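Local structure of EreC (Klebsiella pneumoniae, 6XCQ) at residues I95-C99 with L304-N309; D282-A286 with V324-L330; V289-R294 with L330-E335; T368-D372 with R407-S412. The protein probably hydrolyses the macrolactone ester of erythromycin and related macrolides, the esterase reaction by which it gives resistance to these antibiotics. The protein carries 1 engineered substitution. All coordinates share one frame; numbering follows the deposited sequence. Where two conformers were deposited one is given.

Contact 1. Residues I95-C99 with L304-N309. Engineered in segment 304-309: Asn-309 (natural residue His).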
loop_
_atom_site.group_PDB
_atom_site.type_symbol
_atom_site.label_atom_id
_atom_site.label_comp_id
_atom_site.label_asym_id
_atom_site.label_seq_id
_atom_site.Cartn_x
_atom_site.Cartn_y
_atom_site.Cartn_z
ATOM N N ILE A 95 -5.813 9.612 2.765
ATOM C CA ILE A 95 -4.672 8.716 2.930
ATOM C C ILE A 95 -5.058 7.349 2.389
ATOM O O ILE A 95 -6.095 6.797 2.772
ATOM C CB ILE A 95 -4.253 8.598 4.404
ATOM C CG1 ILE A 95 -3.767 9.961 4.928
ATOM C CG2 ILE A 95 -3.156 7.539 4.568
ATOM C CD1 ILE A 95 -3.132 9.888 6.285
ATOM N N GLY A 96 -4.223 6.789 1.525
ATOM C CA GLY A 96 -4.448 5.459 0.980
ATOM C C GLY A 96 -3.481 4.469 1.602
ATOM O O GLY A 96 -2.305 4.782 1.794
ATOM N N LEU A 97 -3.984 3.276 1.905
ATOM C CA LEU A 97 -3.206 2.233 2.558
ATOM C C LEU A 97 -3.243 0.949 1.744
ATOM O O LEU A 97 -4.201 0.677 1.008
ATOM C CB LEU A 97 -3.748 1.938 3.969
ATOM C CG LEU A 97 -4.073 3.136 4.861
ATOM C CD1 LEU A 97 -4.897 2.685 6.047
ATOM C CD2 LEU A 97 -2.780 3.789 5.341
ATOM N N GLU A 98 -2.209 0.126 1.931
ATOM C CA GLU A 98 -2.189 -1.238 1.405
ATOM C C GLU A 98 -3.106 -2.145 2.237
ATOM O O GLU A 98 -2.675 -3.052 2.950
ATOM C CB GLU A 98 -0.768 -1.792 1.388
ATOM C CG GLU A 98 0.219 -1.041 0.508
ATOM C CD GLU A 98 1.588 -1.713 0.514
ATOM O OE1 GLU A 98 2.537 -1.195 1.157
ATOM O OE2 GLU A 98 1.711 -2.781 -0.117
ATOM N N CYS A 99 -4.405 -1.898 2.125
ATOM C CA CYS A 99 -5.399 -2.845 2.597
ATOM C C CYS A 99 -6.607 -2.714 1.679
ATOM O O CYS A 99 -6.687 -1.793 0.861
ATOM C CB CYS A 99 -5.841 -2.579 4.040
ATOM S SG CYS A 99 -6.577 -0.955 4.266
ATOM N N LEU A 304 0.445 5.534 1.373
ATOM C CA LEU A 304 1.407 4.942 2.306
ATOM C C LEU A 304 1.679 3.531 1.802
ATOM O O LEU A 304 0.927 2.593 2.080
ATOM C CB LEU A 304 0.853 4.946 3.737
ATOM C CG LEU A 304 0.503 6.290 4.391
ATOM C CD1 LEU A 304 0.184 6.104 5.893
ATOM C CD2 LEU A 304 1.640 7.301 4.204
ATOM N N ALA A 305 2.727 3.380 1.000
ATOM C CA ALA A 305 3.051 2.071 0.459
ATOM C C ALA A 305 4.566 1.900 0.463
ATOM O O ALA A 305 5.311 2.829 0.773
ATOM C CB ALA A 305 2.459 1.893 -0.944
ATOM N N HIS A 306 5.020 0.700 0.121
ATOM C CA HIS A 306 6.453 0.416 0.112
ATOM C C HIS A 306 7.136 1.220 -0.998
ATOM O O HIS A 306 6.503 1.567 -2.003
ATOM C CB HIS A 306 6.673 -1.086 -0.092
ATOM C CG HIS A 306 8.033 -1.577 0.317
ATOM N ND1 HIS A 306 9.131 -1.480 -0.505
ATOM C CD2 HIS A 306 8.461 -2.191 1.448
ATOM C CE1 HIS A 306 10.182 -2.011 0.099
ATOM N NE2 HIS A 306 9.803 -2.456 1.283
ATOM N N ASN A 307 8.432 1.541 -0.799
ATOM C CA ASN A 307 9.258 2.107 -1.875
ATOM C C ASN A 307 9.055 1.349 -3.182
ATOM O O ASN A 307 8.907 1.951 -4.252
ATOM C CB ASN A 307 10.754 2.062 -1.522
ATOM C CG ASN A 307 11.173 3.110 -0.497
ATOM O OD1 ASN A 307 10.356 3.871 0.023
ATOM N ND2 ASN A 307 12.474 3.143 -0.203
ATOM N N ASN A 308 9.087 0.014 -3.112
ATOM C CA ASN A 308 8.955 -0.806 -4.311
ATOM C C ASN A 308 7.602 -0.621 -4.999
ATOM O O ASN A 308 7.499 -0.878 -6.203
ATOM C CB ASN A 308 9.146 -2.286 -3.976
ATOM C CG ASN A 308 10.547 -2.602 -3.468
ATOM O OD1 ASN A 308 11.390 -1.726 -3.345
ATOM N ND2 ASN A 308 10.785 -3.862 -3.157
ATOM N N ASN A 309 6.560 -0.204 -4.273
ATOM C CA ASN A 309 5.279 0.029 -4.940
ATOM C C ASN A 309 5.190 1.443 -5.505
ATOM O O ASN A 309 4.599 1.645 -6.571
ATOM C CB ASN A 309 4.088 -0.187 -3.990
ATOM C CG ASN A 309 4.057 -1.569 -3.367
ATOM O OD1 ASN A 309 4.195 -1.709 -2.154
ATOM N ND2 ASN A 309 3.829 -2.589 -4.185
#
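The amide nitrogen of Leu-304 gives a nearly straight hydrogen bond to the carbonyl oxygen of Gly-96, N to O 2.9 Å, joining two neighbouring parallel strands of the mixed beta-sheet, deep in the chain. Gly-96 also bonds through its backbone to Ile-302, so the two strands are tied at successive points. On one face of the sheet the branched side chains close up. Leu-97 and Leu-304 run side by side in the same direction, with Leu-97 CD2 3.8 Å from Leu-304 CD1, while Ile-95 slants across Leu-304 and touches its CD1 through CG2; bulky aliphatic residues suit this buried layer. Further along the contact turns polar. Glu-98, the centre of an inverse gamma turn, stretches toward the other segment (chi2 -177°) and lays OE1 3.3 Å from His-306 N in a weak, bent bond. The same amide also bonds Asn-309 OD1 weakly, the return half of a capping box with His-306, which stands at the N-cap of helix 307-310 and accepts Asn-308 N through ND1, 3.0 Å away in the imidazole plane. Asn-309 is engineered, the natural residue being histidine. Its OD1 and Glu-98 OE2, both acceptors, lie 3.4 Å apart without a hydrogen bond, their planes 71° apart; Arg-281 holds that OE2, as His-306 N weakly holds OD1. Gln-409 bonds His-306 NE2, and Asp-282 bonds Asn-309 ND2. Strand 94-97 lies between strands 301-304 and 151-154, and helix 126-146 packs onto it through Ile-139 and Tyr-132 and onto Leu-304 through Val-135.

Contact 2. Residues D282-A286 with V324-L330; sequences DSYMA and VPMGQHL
Asp-282 and Met-326 meet where helix 279-295 packs on the short helix 326-330, a helix-helix contact with segment axes 8.2 Å apart at closest and crossing at -41°. The carboxylate of Asp-282 reaches over to the first turn of the short helix, just after its N-cap Pro-325, and OD2 takes the Met-326 amide N at 2.8 Å with its anti lone pair. An aspartate fits here, because amides at a helix start lack a carbonyl partner within their own helix. The same oxygen is also held by the engineered Asn-309, through ND2. Met-326, its CG anti to the backbone N (chi1 171°), rests CG on Ala-286 and brings SD 3.8 Å from Met-285 CB, while its end turns away, the flexible thioether packing also on Leu-303 of strand 301-304. Ala-286, small enough for close approach, brings CB 3.4 Å from His-329 CB and lets Leu-330 CD2 come up to its carbonyl O. At the margin the imidazole of His-329 lies with one face against the backbone of Ser-283, whose hydroxyl turns back to Val-280 O. The CH-pi contact is offset: Ser-283 CA stands 4.2 Å from the ring centroid, 25° off the normal.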
loop_
_atom_site.group_PDB
_atom_site.type_symbol
_atom_site.label_atom_id
_atom_site.label_comp_id
_atom_site.label_asym_id
_atom_site.label_seq_id
_atom_site.Cartn_x
_atom_site.Cartn_y
_atom_site.Cartn_z
ATOM N N ASP A 282 0.001 -4.725 -8.205
ATOM C CA ASP A 282 0.294 -3.287 -8.238
ATOM C C ASP A 282 -0.526 -2.556 -9.292
ATOM O O ASP A 282 -0.792 -1.357 -9.144
ATOM C CB ASP A 282 1.767 -2.991 -8.508
ATOM C CG ASP A 282 2.616 -2.997 -7.238
ATOM O OD1 ASP A 282 2.517 -3.963 -6.455
ATOM O OD2 ASP A 282 3.312 -1.989 -6.998
ATOM N N SER A 283 -0.904 -3.225 -10.376
ATOM C CA SER A 283 -1.727 -2.511 -11.349
ATOM C C SER A 283 -3.159 -2.358 -10.845
ATOM O O SER A 283 -3.816 -1.368 -11.161
ATOM C CB SER A 283 -1.703 -3.211 -12.713
ATOM O OG SER A 283 -2.426 -4.429 -12.711
ATOM N N TYR A 284 -3.645 -3.316 -10.052
ATOM C CA TYR A 284 -4.907 -3.121 -9.349
ATOM C C TYR A 284 -4.873 -1.865 -8.489
ATOM O O TYR A 284 -5.742 -0.995 -8.609
ATOM C CB TYR A 284 -5.230 -4.342 -8.487
ATOM C CG TYR A 284 -6.484 -4.141 -7.686
ATOM C CD1 TYR A 284 -7.730 -4.353 -8.264
ATOM C CD2 TYR A 284 -6.431 -3.709 -6.362
ATOM C CE1 TYR A 284 -8.894 -4.161 -7.549
ATOM C CE2 TYR A 284 -7.589 -3.519 -5.634
ATOM C CZ TYR A 284 -8.819 -3.747 -6.236
ATOM O OH TYR A 284 -9.986 -3.561 -5.537
ATOM N N MET A 285 -3.875 -1.761 -7.597
ATOM C CA MET A 285 -3.738 -0.574 -6.752
ATOM C C MET A 285 -3.719 0.719 -7.568
ATOM O O MET A 285 -4.388 1.695 -7.209
ATOM C CB MET A 285 -2.465 -0.682 -5.902
ATOM C CG MET A 285 -2.609 -1.723 -4.805
ATOM S SD MET A 285 -1.305 -1.600 -3.585
ATOM C CE MET A 285 -0.003 -2.231 -4.589
ATOM N N ALA A 286 -2.941 0.752 -8.660
ATOM C CA ALA A 286 -2.902 1.949 -9.501
ATOM C C ALA A 286 -4.281 2.263 -10.066
ATOM O O ALA A 286 -4.677 3.433 -10.146
ATOM C CB ALA A 286 -1.904 1.780 -10.647
ATOM N N VAL A 324 6.392 -4.262 -12.925
ATOM C CA VAL A 324 5.937 -2.891 -13.106
ATOM C C VAL A 324 5.267 -2.465 -11.802
ATOM O O VAL A 324 4.307 -3.123 -11.378
ATOM C CB VAL A 324 4.968 -2.794 -14.287
ATOM C CG1 VAL A 324 4.395 -1.394 -14.389
ATOM C CG2 VAL A 324 5.673 -3.192 -15.572
ATOM N N PRO A 325 5.761 -1.439 -11.122
ATOM C CA PRO A 325 5.144 -1.024 -9.857
ATOM C C PRO A 325 3.937 -0.136 -10.091
ATOM O O PRO A 325 3.765 0.453 -11.157
ATOM C CB PRO A 325 6.255 -0.228 -9.161
ATOM C CG PRO A 325 7.041 0.333 -10.313
ATOM C CD PRO A 325 6.960 -0.647 -11.443
ATOM N N MET A 326 3.116 -0.025 -9.042
ATOM C CA MET A 326 1.986 0.900 -9.061
ATOM C C MET A 326 2.409 2.299 -9.516
ATOM O O MET A 326 1.750 2.921 -10.355
ATOM C CB MET A 326 1.347 0.960 -7.672
ATOM C CG MET A 326 0.291 2.054 -7.527
ATOM S SD MET A 326 -0.195 2.355 -5.809
ATOM C CE MET A 326 1.311 3.048 -5.125
ATOM N N GLY A 327 3.527 2.806 -8.987
ATOM C CA GLY A 327 3.943 4.159 -9.333
ATOM C C GLY A 327 4.208 4.371 -10.816
ATOM O O GLY A 327 4.019 5.478 -11.330
ATOM N N GLN A 328 4.650 3.329 -11.525
ATOM C CA GLN A 328 4.928 3.485 -12.949
ATOM C C GLN A 328 3.634 3.685 -13.728
ATOM O O GLN A 328 3.605 4.446 -14.705
ATOM C CB GLN A 328 5.715 2.281 -13.492
ATOM C CG GLN A 328 6.153 2.424 -14.976
ATOM C CD GLN A 328 7.142 1.357 -15.447
ATOM O OE1 GLN A 328 7.535 0.469 -14.688
ATOM N NE2 GLN A 328 7.556 1.448 -16.716
ATOM N N HIS A 329 2.548 3.027 -13.300
ATOM C CA HIS A 329 1.237 3.305 -13.879
ATOM C C HIS A 329 0.808 4.736 -13.578
ATOM O O HIS A 329 0.403 5.481 -14.476
ATOM C CB HIS A 329 0.178 2.329 -13.339
ATOM C CG HIS A 329 0.380 0.897 -13.736
ATOM N ND1 HIS A 329 -0.203 0.342 -14.853
ATOM C CD2 HIS A 329 1.082 -0.100 -13.144
ATOM C CE1 HIS A 329 0.124 -0.936 -14.931
ATOM N NE2 HIS A 329 0.902 -1.232 -13.903
ATOM N N LEU A 330 0.881 5.135 -12.307
ATOM C CA LEU A 330 0.440 6.468 -11.917
ATOM C C LEU A 330 1.260 7.565 -12.577
ATOM O O LEU A 330 0.723 8.635 -12.894
ATOM C CB LEU A 330 0.509 6.610 -10.400
ATOM C CG LEU A 330 -0.454 5.718 -9.624
ATOM C CD1 LEU A 330 -0.238 5.941 -8.111
ATOM C CD2 LEU A 330 -1.912 6.000 -10.059
#

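Contact 3. Residues V289-R294 with L330-E335; sequences VDRMVR and LAEREE
Asp-290 and Arg-333 form a short salt bridge, OD1 to NH1 2.6 Å, as the two side chains slide past each other in opposite directions. The oxygen lies in the plane of the guanidinium, yet the nitrogen approaches from above the carboxylate plane, the planes being 66° apart. Asp-290 can offer its second oxygen elsewhere: OD2 receives Arg-294 NH2 at 2.8 Å on its syn side, a bridge one turn along the same helix. One carboxylate therefore holds two arginines, whose Arg-294 NH2 and Arg-333 NH1 come within 3.6 Å of each other; the shared aspartate would offset much of that like-charge cost. Beneath the polar layer Val-293 presses CG1 to within 3.4 Å of Arg-333 NH2. Further into the core the side chains of Val-289 and Leu-330 cross at about a right angle, CG1 4.1 Å from CD2, and both also touch Leu-303 of strand 301-304. The four charged residues Asp-290, Arg-294, Arg-333 and Glu-335 make up a salt-bridge network between helix 279-295 and the loop that leads from helix 326-330 to strand 338-345. Glu-335 stands over the guanidinium of Arg-333, OE2 3.7 Å above its centre, while OE1 makes a charges-only salt bridge to NH2, 3.2 Å away and well out of the guanidinium plane. A type I turn from Leu-330 places Arg-333, closed by Arg-333 N bonding Leu-330 O at 3.1 Å. A bend at chi3 (54°) then swings the guanidinium round, and NE forms a salt bridge with Asp-337 OD1.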
loop_
_atom_site.group_PDB
_atom_site.type_symbol
_atom_site.label_atom_id
_atom_site.label_comp_id
_atom_site.label_asym_id
_atom_site.label_seq_id
_atom_site.Cartn_x
_atom_site.Cartn_y
_atom_site.Cartn_z
ATOM N N VAL A 289 -6.538 3.871 -7.309
ATOM C CA VAL A 289 -6.162 5.264 -7.045
ATOM C C VAL A 289 -6.612 6.163 -8.192
ATOM O O VAL A 289 -7.161 7.252 -7.979
ATOM C CB VAL A 289 -4.641 5.394 -6.817
ATOM C CG1 VAL A 289 -4.234 6.864 -6.754
ATOM C CG2 VAL A 289 -4.219 4.699 -5.518
ATOM N N ASP A 290 -6.356 5.731 -9.425
ATOM C CA ASP A 290 -6.700 6.552 -10.580
ATOM C C ASP A 290 -8.203 6.810 -10.633
ATOM O O ASP A 290 -8.643 7.956 -10.764
ATOM C CB ASP A 290 -6.207 5.870 -11.857
ATOM C CG ASP A 290 -6.254 6.789 -13.063
ATOM O OD1 ASP A 290 -5.437 7.731 -13.143
ATOM O OD2 ASP A 290 -7.106 6.555 -13.941
ATOM N N ARG A 291 -9.001 5.760 -10.472
ATOM C CA ARG A 291 -10.453 5.913 -10.496
ATOM C C ARG A 291 -10.918 6.825 -9.379
ATOM O O ARG A 291 -11.753 7.714 -9.590
ATOM C CB ARG A 291 -11.130 4.548 -10.370
ATOM C CG ARG A 291 -11.015 3.692 -11.614
ATOM C CD ARG A 291 -12.115 2.629 -11.685
ATOM N NE ARG A 291 -11.963 1.589 -10.668
ATOM C CZ ARG A 291 -11.006 0.665 -10.672
ATOM N NH1 ARG A 291 -10.957 -0.248 -9.706
ATOM N NH2 ARG A 291 -10.093 0.654 -11.634
ATOM N N MET A 292 -10.387 6.623 -8.178
ATOM C CA MET A 292 -10.834 7.440 -7.066
ATOM C C MET A 292 -10.499 8.906 -7.304
ATOM O O MET A 292 -11.330 9.784 -7.051
ATOM C CB MET A 292 -10.216 6.934 -5.771
ATOM C CG MET A 292 -11.025 7.304 -4.567
ATOM S SD MET A 292 -9.903 7.971 -3.360
ATOM C CE MET A 292 -9.348 9.378 -4.277
ATOM N N VAL A 293 -9.302 9.190 -7.827
ATOM C CA VAL A 293 -8.921 10.581 -8.032
ATOM C C VAL A 293 -9.791 11.232 -9.108
ATOM O O VAL A 293 -10.253 12.365 -8.945
ATOM C CB VAL A 293 -7.419 10.684 -8.360
ATOM C CG1 VAL A 293 -7.140 11.915 -9.185
ATOM C CG2 VAL A 293 -6.592 10.702 -7.060
ATOM N N ARG A 294 -10.044 10.539 -10.218
ATOM C CA ARG A 294 -10.817 11.191 -11.267
ATOM C C ARG A 294 -12.306 11.249 -10.943
ATOM O O ARG A 294 -12.996 12.138 -11.448
ATOM C CB ARG A 294 -10.594 10.512 -12.616
ATOM C CG ARG A 294 -10.649 9.024 -12.606
ATOM C CD ARG A 294 -9.678 8.442 -13.641
ATOM N NE ARG A 294 -9.663 9.201 -14.888
ATOM C CZ ARG A 294 -8.575 9.461 -15.608
ATOM N NH1 ARG A 294 -8.677 10.160 -16.733
ATOM N NH2 ARG A 294 -7.387 9.025 -15.211
ATOM N N LEU A 330 0.881 5.135 -12.307
ATOM C CA LEU A 330 0.440 6.468 -11.917
ATOM C C LEU A 330 1.260 7.565 -12.577
ATOM O O LEU A 330 0.723 8.635 -12.894
ATOM C CB LEU A 330 0.509 6.610 -10.400
ATOM C CG LEU A 330 -0.454 5.718 -9.624
ATOM C CD1 LEU A 330 -0.238 5.941 -8.111
ATOM C CD2 LEU A 330 -1.912 6.000 -10.059
ATOM N N ALA A 331 2.552 7.336 -12.784
ATOM C CA ALA A 331 3.365 8.316 -13.506
ATOM C C ALA A 331 2.907 8.523 -14.944
ATOM O O ALA A 331 3.332 9.501 -15.571
ATOM C CB ALA A 331 4.838 7.901 -13.507
ATOM N N GLU A 332 2.074 7.626 -15.476
ATOM C CA GLU A 332 1.518 7.725 -16.822
ATOM C C GLU A 332 0.384 8.732 -16.946
ATOM O O GLU A 332 0.013 9.068 -18.075
ATOM C CB GLU A 332 0.970 6.375 -17.281
ATOM C CG GLU A 332 1.989 5.306 -17.543
ATOM C CD GLU A 332 1.449 4.243 -18.472
ATOM O OE1 GLU A 332 2.035 4.052 -19.559
ATOM O OE2 GLU A 332 0.431 3.598 -18.121
ATOM N N ARG A 333 -0.205 9.171 -15.832
ATOM C CA ARG A 333 -1.363 10.058 -15.878
ATOM C C ARG A 333 -1.045 11.313 -16.674
ATOM O O ARG A 333 -0.013 11.950 -16.452
ATOM C CB ARG A 333 -1.792 10.437 -14.459
ATOM C CG ARG A 333 -2.572 9.364 -13.745
ATOM C CD ARG A 333 -2.771 9.694 -12.270
ATOM N NE ARG A 333 -3.369 11.007 -12.065
ATOM C CZ ARG A 333 -4.675 11.249 -12.156
ATOM N NH1 ARG A 333 -5.507 10.266 -12.452
ATOM N NH2 ARG A 333 -5.150 12.466 -11.947
ATOM N N GLU A 334 -1.944 11.676 -17.597
ATOM C CA GLU A 334 -1.748 12.893 -18.385
ATOM C C GLU A 334 -1.670 14.134 -17.504
ATOM O O GLU A 334 -1.037 15.126 -17.885
ATOM C CB GLU A 334 -2.877 13.053 -19.406
ATOM N N GLU A 335 -2.299 14.102 -16.328
ATOM C CA GLU A 335 -2.233 15.235 -15.410
ATOM C C GLU A 335 -0.854 15.429 -14.790
ATOM O O GLU A 335 -0.611 16.488 -14.203
ATOM C CB GLU A 335 -3.271 15.071 -14.303
ATOM C CG GLU A 335 -4.700 14.959 -14.799
ATOM C CD GLU A 335 -5.118 13.529 -15.103
ATOM O OE1 GLU A 335 -6.301 13.202 -14.892
ATOM O OE2 GLU A 335 -4.270 12.732 -15.559
#

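Contact 4. Residues T368-D372 with R407-S412; sequences TTPAD and RSQSAS
A chi1 of -162° carries the carboxylate of Asp-372 away from its own N and toward Ser-412, whose OG, set beside its own backbone N (chi1 -64°), comes to meet it. The serine hydroxyl donates to Asp-372 OD2 at 2.6 Å, on the anti lone pair, while OD1 pairs with Arg-375. Arg-407 approaches side-on and bonds the carbonyl oxygen of Asp-372 with two nitrogens, NE at 2.9 Å and NH2 at 2.8 Å, the oxygen lying close to the guanidinium plane. NE is in the carbonyl plane and NH2 tilted 30° from it. Over one face of that flat group sits Ala-371 CB, 3.7 Å above its centre, a small methyl that can lie close without blocking the edge. Arginine suits this place because its N-H groups can meet carbonyls in different directions; NH1 goes on to Gly-347 and His-345. The partner segment is a beta-hairpin, strands 405-408 and 411-414, tightened by a type II' turn from Ser-408 to Ala-411. In that turn Ser-410 bonds Glu-352 through OG. Two waters join the backbones: one donates to Pro-370 O and Ser-410 O; the other accepts from Asp-372 N at 3.0 Å and donates to the carbonyls of Gln-409 and Ala-411, so the end of strand 365-370 and the residues just after it are linked to the turn through solvent. The guanidinium thus meets one carbonyl and no carboxylate across this contact, with other carbonyls outside it, and their dipoles would probably stabilise its charge, while the carboxylate of Asp-372 bonds Ser-412 and pairs with Arg-375.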
loop_
_atom_site.group_PDB
_atom_site.type_symbol
_atom_site.label_atom_id
_atom_site.label_comp_id
_atom_site.label_asym_id
_atom_site.label_seq_id
_atom_site.Cartn_x
_atom_site.Cartn_y
_atom_site.Cartn_z
ATOM N N THR A 368 15.409 -9.091 12.926
ATOM C CA THR A 368 16.447 -8.114 12.629
ATOM C C THR A 368 17.602 -8.796 11.898
ATOM O O THR A 368 18.134 -9.806 12.364
ATOM C CB THR A 368 16.918 -7.462 13.925
ATOM O OG1 THR A 368 15.815 -6.778 14.540
ATOM C CG2 THR A 368 18.017 -6.469 13.649
ATOM N N THR A 369 17.980 -8.249 10.751
ATOM C CA THR A 369 19.014 -8.832 9.918
ATOM C C THR A 369 19.881 -7.711 9.363
ATOM O O THR A 369 19.426 -6.563 9.269
ATOM C CB THR A 369 18.405 -9.673 8.779
ATOM O OG1 THR A 369 19.337 -10.687 8.378
ATOM C CG2 THR A 369 18.054 -8.818 7.586
ATOM N N PRO A 370 21.141 -8.000 9.027
ATOM C CA PRO A 370 22.029 -6.950 8.499
ATOM C C PRO A 370 21.481 -6.345 7.214
ATOM O O PRO A 370 21.043 -7.058 6.313
ATOM C CB PRO A 370 23.352 -7.687 8.240
ATOM C CG PRO A 370 23.335 -8.823 9.187
ATOM C CD PRO A 370 21.884 -9.252 9.268
ATOM N N ALA A 371 21.521 -5.018 7.125
ATOM C CA ALA A 371 21.054 -4.382 5.902
ATOM C C ALA A 371 22.159 -4.419 4.847
ATOM O O ALA A 371 23.331 -4.666 5.149
ATOM C CB ALA A 371 20.603 -2.940 6.166
ATOM N N ASP A 372 21.768 -4.189 3.593
ATOM C CA ASP A 372 22.720 -4.239 2.485
ATOM C C ASP A 372 23.830 -3.210 2.672
ATOM O O ASP A 372 23.584 -2.085 3.123
ATOM C CB ASP A 372 21.998 -3.985 1.156
ATOM C CG ASP A 372 22.812 -4.435 -0.046
ATOM O OD1 ASP A 372 23.624 -5.370 0.113
ATOM O OD2 ASP A 372 22.644 -3.852 -1.144
ATOM N N ARG A 407 18.672 0.920 -0.763
ATOM C CA ARG A 407 18.282 -0.212 0.064
ATOM C C ARG A 407 16.790 -0.501 -0.096
ATOM O O ARG A 407 15.971 0.399 -0.273
ATOM C CB ARG A 407 18.609 0.058 1.529
ATOM C CG ARG A 407 20.131 0.124 1.796
ATOM C CD ARG A 407 20.416 0.587 3.191
ATOM N NE ARG A 407 21.651 -0.006 3.708
ATOM C CZ ARG A 407 22.147 0.235 4.911
ATOM N NH1 ARG A 407 21.531 1.081 5.726
ATOM N NH2 ARG A 407 23.250 -0.388 5.304
ATOM N N SER A 408 16.444 -1.776 -0.028
ATOM C CA SER A 408 15.047 -2.177 -0.058
ATOM C C SER A 408 14.985 -3.492 0.703
ATOM O O SER A 408 15.636 -4.461 0.302
ATOM C CB SER A 408 14.561 -2.316 -1.505
ATOM O OG SER A 408 13.258 -2.865 -1.577
ATOM N N GLN A 409 14.260 -3.511 1.816
ATOM C CA GLN A 409 14.306 -4.639 2.772
ATOM C C GLN A 409 15.776 -4.825 3.166
ATOM O O GLN A 409 16.479 -3.827 3.376
ATOM C CB GLN A 409 13.637 -5.872 2.182
ATOM C CG GLN A 409 12.140 -5.714 1.914
ATOM C CD GLN A 409 11.351 -5.333 3.151
ATOM O OE1 GLN A 409 10.640 -4.335 3.143
ATOM N NE2 GLN A 409 11.444 -6.154 4.217
ATOM N N SER A 410 16.282 -6.056 3.246
ATOM C CA SER A 410 17.692 -6.288 3.537
ATOM C C SER A 410 18.550 -6.334 2.280
ATOM O O SER A 410 19.735 -6.662 2.371
ATOM C CB SER A 410 17.879 -7.582 4.342
ATOM O OG SER A 410 17.431 -8.714 3.627
ATOM N N ALA A 411 17.991 -5.977 1.122
ATOM C CA ALA A 411 18.736 -5.946 -0.130
ATOM C C ALA A 411 18.785 -4.522 -0.677
ATOM O O ALA A 411 18.729 -3.565 0.100
ATOM C CB ALA A 411 18.103 -6.907 -1.147
ATOM N N SER A 412 18.921 -4.377 -2.002
ATOM C CA SER A 412 18.818 -3.094 -2.694
ATOM C C SER A 412 18.116 -3.279 -4.036
ATOM O O SER A 412 18.054 -4.380 -4.577
ATOM C CB SER A 412 20.191 -2.428 -2.934
ATOM O OG SER A 412 20.842 -2.080 -1.721
HETATM O O HOH W 1 21.710 -7.947 3.481
HETATM O O HOH W 2 19.055 -3.308 2.648
#

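Contact 1 lies deepest, close to the centre of the chain, and contact 2 is buried beside it; contact 3 is partly buried and contact 4 is at the surface. Contacts 2 and 3 share helix 279-295 and Leu-330, the first near the start of that helix, the second toward its end. Contact 1 touches contact 2 through Asn-309, which bonds Asp-282 and Gly-327, and contact 4 through His-306 and Asn-308, which bond Gln-409 and Ser-408. Chemistry follows depth in part: the core adds a buried polar cluster to its strand pairing, helix packing lies next to it, charged bridges tie the partly buried helix end, and the surface contact joins direct bonds with waters.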